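Conserved domain protein (Bacillus anthracis, PDB 3FBQ) is of unknown function, its chain consisting largely of antiparallel beta sheets and carrying regions assigned to two uncharacterised families of the E-set clan. Local coordinates at residues L76-A81 and N110-V115; H82-S87 and V102-H107. All blocks are in the same frame, centred on the assembly; numbering follows the deposited sequence.

Contact 1: L76-A81 and N110-V115; sequences LDIMDA and NKKDKV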
# COMPACT_ATOMS: atom_id res chain seq x y z
N LEU A 76 -9.80 0.93 2.58
CA LEU A 76 -11.01 1.57 2.92
C LEU A 76 -10.72 2.04 4.34
O LEU A 76 -10.24 1.24 5.14
CB LEU A 76 -12.15 0.56 2.87
CG LEU A 76 -13.55 1.11 3.12
CD1 LEU A 76 -13.90 2.22 2.12
CD2 LEU A 76 -14.69 0.01 3.17
N ASP A 77 -10.99 3.31 4.66
CA ASP A 77 -10.67 3.85 5.96
C ASP A 77 -11.80 4.64 6.53
O ASP A 77 -12.36 5.52 5.88
CB ASP A 77 -9.48 4.77 5.83
CG ASP A 77 -8.20 4.01 5.51
OD1 ASP A 77 -7.88 3.06 6.26
OD2 ASP A 77 -7.52 4.36 4.51
N ILE A 78 -12.15 4.33 7.76
CA ILE A 78 -13.14 5.10 8.46
C ILE A 78 -12.46 6.23 9.26
O ILE A 78 -11.57 6.00 10.08
CB ILE A 78 -13.90 4.15 9.37
CG1 ILE A 78 -14.63 3.17 8.51
CG2 ILE A 78 -14.86 4.91 10.31
CD1 ILE A 78 -15.29 2.04 9.27
N MET A 79 -12.88 7.45 9.02
CA MET A 79 -12.50 8.58 9.85
C MET A 79 -12.95 8.33 11.28
O MET A 79 -14.10 7.87 11.50
CB MET A 79 -13.15 9.80 9.27
CG MET A 79 -12.73 10.10 7.76
SD MET A 79 -10.95 9.74 7.22
CE MET A 79 -11.10 8.10 6.48
N ASP A 80 -12.05 8.59 12.26
CA ASP A 80 -12.40 8.51 13.69
C ASP A 80 -12.85 7.11 14.08
O ASP A 80 -13.63 6.91 15.04
CB ASP A 80 -13.58 9.42 13.98
CG ASP A 80 -13.20 10.80 14.47
OD1 ASP A 80 -12.57 10.89 15.55
OD2 ASP A 80 -13.61 11.80 13.82
N ALA A 81 -12.42 6.11 13.31
CA ALA A 81 -12.57 4.72 13.72
C ALA A 81 -11.70 4.70 14.94
O ALA A 81 -10.68 5.44 15.00
CB ALA A 81 -12.01 3.80 12.68
N ASN A 110 -19.21 3.12 20.96
CA ASN A 110 -20.55 3.24 20.39
C ASN A 110 -20.55 3.19 18.87
O ASN A 110 -19.56 3.55 18.18
CB ASN A 110 -21.21 4.55 20.79
CG ASN A 110 -20.86 4.97 22.20
OD1 ASN A 110 -20.99 4.17 23.14
ND2 ASN A 110 -20.37 6.22 22.35
N LYS A 111 -21.69 2.77 18.34
CA LYS A 111 -21.86 2.72 16.93
C LYS A 111 -21.94 4.16 16.39
O LYS A 111 -22.07 5.09 17.15
CB LYS A 111 -23.02 1.78 16.54
CG LYS A 111 -24.38 2.12 17.06
CD LYS A 111 -25.42 0.98 16.87
CE LYS A 111 -26.71 1.38 17.54
NZ LYS A 111 -27.91 0.93 16.81
N LYS A 112 -21.73 4.32 15.09
CA LYS A 112 -21.67 5.62 14.47
C LYS A 112 -22.95 5.76 13.67
O LYS A 112 -23.31 4.84 12.89
CB LYS A 112 -20.47 5.67 13.54
CG LYS A 112 -19.16 5.68 14.21
CD LYS A 112 -18.08 5.72 13.14
CE LYS A 112 -16.70 5.91 13.71
NZ LYS A 112 -16.79 7.11 14.58
N ASP A 113 -23.66 6.87 13.86
CA ASP A 113 -24.85 7.10 13.03
C ASP A 113 -24.46 7.45 11.59
O ASP A 113 -25.03 6.94 10.65
CB ASP A 113 -25.77 8.15 13.66
CG ASP A 113 -26.26 7.73 15.06
OD1 ASP A 113 -26.22 6.53 15.44
OD2 ASP A 113 -26.72 8.62 15.81
N LYS A 114 -23.46 8.31 11.44
CA LYS A 114 -22.88 8.60 10.13
C LYS A 114 -21.46 8.02 10.11
O LYS A 114 -20.73 8.22 11.04
CB LYS A 114 -22.90 10.13 9.87
CG LYS A 114 -24.32 10.61 9.45
CD LYS A 114 -24.60 12.11 9.71
CE LYS A 114 -26.08 12.49 9.38
NZ LYS A 114 -26.52 13.95 9.62
N VAL A 115 -21.11 7.25 9.10
CA VAL A 115 -19.73 6.79 8.92
C VAL A 115 -19.12 7.56 7.77
O VAL A 115 -19.58 7.42 6.65
CB VAL A 115 -19.63 5.28 8.52
CG1 VAL A 115 -18.15 4.88 8.25
CG2 VAL A 115 -20.21 4.38 9.57
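The ammonium group of Lys112 reaches over to the backbone of Asp80, where NZ donates a hydrogen bond of 3.2 Å to the carbonyl O. Asp80 occupies the third position of a type II beta turn, Ile78 to Ala81, at the end of strand 71-78, an outer strand of the three-stranded antiparallel sheet within this chain; the neighbouring strand, 114-126, begins near the end of segment 110-115. The lysine bond comes in addition to the strand pairing, which still joins Met79 to Asn116 through the backbone, while the turn's own closing bond from Ala81 N to Ile78 O is weak. NZ lies well above the Asp80 carbonyl plane, about 60° out of it, so it does not approach in the usual lone-pair direction. Asp108 OD2 provides the same ammonium group with a second, weak and long ion-pair partner, and the two together probably steady its charge. The chain of Lys112 is extended through its middle and bends only at its last torsion (Lys112 chi4 -53°), which swings NZ toward the turn. On the way, Lys112 CE passes 3.9 Å from Met79 O. Below this polar tip the contact becomes apolar. Ile78 and Val115 meet with their branched side chains crossing obliquely, and CG1 of Val115 lies against both branches of the isoleucine. With chi1 at -65°, Ile78 CG2 stands anti to the backbone N and enters the angle between the two partners. That methyl, Ile78 CG2, lies 3.9 Å from Val115 CG1 and 4.0 Å from Lys112 CE.

Contact 2: H82-S87 and V102-H107; sequences HGSSGS and VTTTHH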
# COMPACT_ATOMS: atom_id res chain seq x y z
N HIS A 82 -12.04 3.94 15.95
CA HIS A 82 -11.00 3.90 16.94
C HIS A 82 -10.04 2.81 16.48
O HIS A 82 -9.20 3.06 15.65
CB HIS A 82 -11.56 3.98 18.36
CG HIS A 82 -12.07 5.37 18.67
ND1 HIS A 82 -11.35 6.28 19.42
CD2 HIS A 82 -13.18 6.03 18.25
CE1 HIS A 82 -12.01 7.43 19.48
NE2 HIS A 82 -13.13 7.30 18.78
N GLY A 83 -10.21 1.56 16.81
CA GLY A 83 -9.39 0.66 15.94
C GLY A 83 -10.19 0.40 14.69
O GLY A 83 -11.30 0.92 14.52
N SER A 84 -9.68 -0.43 13.81
CA SER A 84 -10.56 -0.98 12.80
C SER A 84 -10.09 -2.32 12.30
O SER A 84 -8.87 -2.56 12.26
CB SER A 84 -10.71 -0.02 11.63
OG SER A 84 -9.68 -0.24 10.71
N SER A 85 -11.05 -3.18 11.93
CA SER A 85 -10.74 -4.37 11.16
C SER A 85 -11.56 -4.54 9.88
O SER A 85 -12.48 -3.77 9.62
CB SER A 85 -10.76 -5.62 12.04
OG SER A 85 -11.97 -5.89 12.70
N GLY A 86 -11.22 -5.50 9.04
CA GLY A 86 -11.93 -5.61 7.77
C GLY A 86 -11.58 -6.85 7.01
O GLY A 86 -10.78 -7.65 7.46
N SER A 87 -12.20 -6.98 5.85
CA SER A 87 -12.11 -8.11 4.95
C SER A 87 -12.38 -7.63 3.54
O SER A 87 -13.01 -6.59 3.33
CB SER A 87 -13.24 -9.06 5.29
OG SER A 87 -12.78 -10.25 5.92
N VAL A 102 -15.77 -4.81 -0.13
CA VAL A 102 -14.91 -4.53 1.04
C VAL A 102 -15.73 -4.13 2.31
O VAL A 102 -16.75 -3.39 2.24
CB VAL A 102 -13.61 -3.70 0.79
CG1 VAL A 102 -13.46 -3.08 -0.64
CG2 VAL A 102 -13.44 -2.71 1.83
N THR A 103 -15.24 -4.61 3.45
CA THR A 103 -15.94 -4.59 4.71
C THR A 103 -15.04 -3.91 5.72
O THR A 103 -13.94 -4.35 5.88
CB THR A 103 -16.03 -6.06 5.12
OG1 THR A 103 -17.20 -6.59 4.57
CG2 THR A 103 -16.00 -6.32 6.61
N THR A 104 -15.47 -2.88 6.44
CA THR A 104 -14.64 -2.40 7.56
C THR A 104 -15.43 -2.29 8.89
O THR A 104 -16.56 -1.82 8.91
CB THR A 104 -13.96 -1.10 7.19
OG1 THR A 104 -13.38 -1.26 5.90
CG2 THR A 104 -12.86 -0.73 8.18
N THR A 105 -14.82 -2.73 9.98
CA THR A 105 -15.45 -2.68 11.28
C THR A 105 -14.66 -1.74 12.18
O THR A 105 -13.47 -1.97 12.41
CB THR A 105 -15.55 -4.11 11.88
OG1 THR A 105 -16.30 -4.87 10.94
CG2 THR A 105 -16.31 -4.13 13.14
N HIS A 106 -15.30 -0.70 12.70
CA HIS A 106 -14.61 0.18 13.60
C HIS A 106 -14.74 -0.38 15.07
O HIS A 106 -15.58 -1.25 15.30
CB HIS A 106 -15.16 1.57 13.42
CG HIS A 106 -16.43 1.79 14.18
ND1 HIS A 106 -17.67 1.67 13.59
CD2 HIS A 106 -16.65 2.10 15.47
CE1 HIS A 106 -18.60 1.92 14.49
NE2 HIS A 106 -18.01 2.19 15.64
N HIS A 107 -13.87 0.05 16.00
CA HIS A 107 -13.94 -0.39 17.42
C HIS A 107 -14.06 0.81 18.36
O HIS A 107 -13.52 0.87 19.46
CB HIS A 107 -12.76 -1.28 17.80
CG HIS A 107 -12.54 -2.38 16.84
ND1 HIS A 107 -11.32 -2.64 16.25
CD2 HIS A 107 -13.42 -3.27 16.31
CE1 HIS A 107 -11.44 -3.66 15.43
NE2 HIS A 107 -12.71 -4.05 15.43
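Ser85 and Thr105 form the closely paired centre of the contact, each backbone amide bonded to the other's carbonyl. Thr105 N meets Ser85 O at 2.6 Å, and Ser85 N returns a bond to Thr105 O. Two residues along, Ser87 and Thr103 repeat the reciprocal exchange, while Ser84 with His106 and Gly86 with Thr104 are the intervening non-hydrogen-bonded pairs. The result is a regular antiparallel beta hairpin made by strands 84-92 and 97-106. Gly86 and Ser87 also pair with a strand of the second subunit, so the sheet continues across the interface, where Ser87 OG bonds Asn38 of that subunit.

Toward the open end of the hairpin the grip slackens. A single backbone bond remains, from His107 N to Gly83 O at 3.1 Å, with the donor 53° out of the carbonyl plane. The His107 side chain (chi1 -50°, CG anti to the carbonyl carbon) folds its ring back along segment 82-87. Thr105 O sits 3.7 Å above one face of this ring, offset toward the rim. At the ring edge, His107 NE2 makes a weak 3.4 Å hydrogen bond to Ser85 OG, whose stronger partner is Asn214 O. Exposed His82, farther out, merely brings CB to 3.8 Å from the carbonyl O of His107.

Contacts 1 and 2 lie with their centres about 9 Å apart, and the four segments follow one another as 76-81, 82-87, 102-107 and 110-115: the hairpin of contact 2 lies, along the chain, between the two strands that carry contact 1. The chain thus leaves the three-stranded sheet, builds two strands of the five-stranded one and returns. The two sheets pack against each other, in keeping with a sandwich of the E-set kind: Leu76 packs on Val102 and Thr104, and Ile78 on Thr104. Lys112 also packs on His106. Both contacts reach the second subunit, which places this junction between sheets beside the assembly interface.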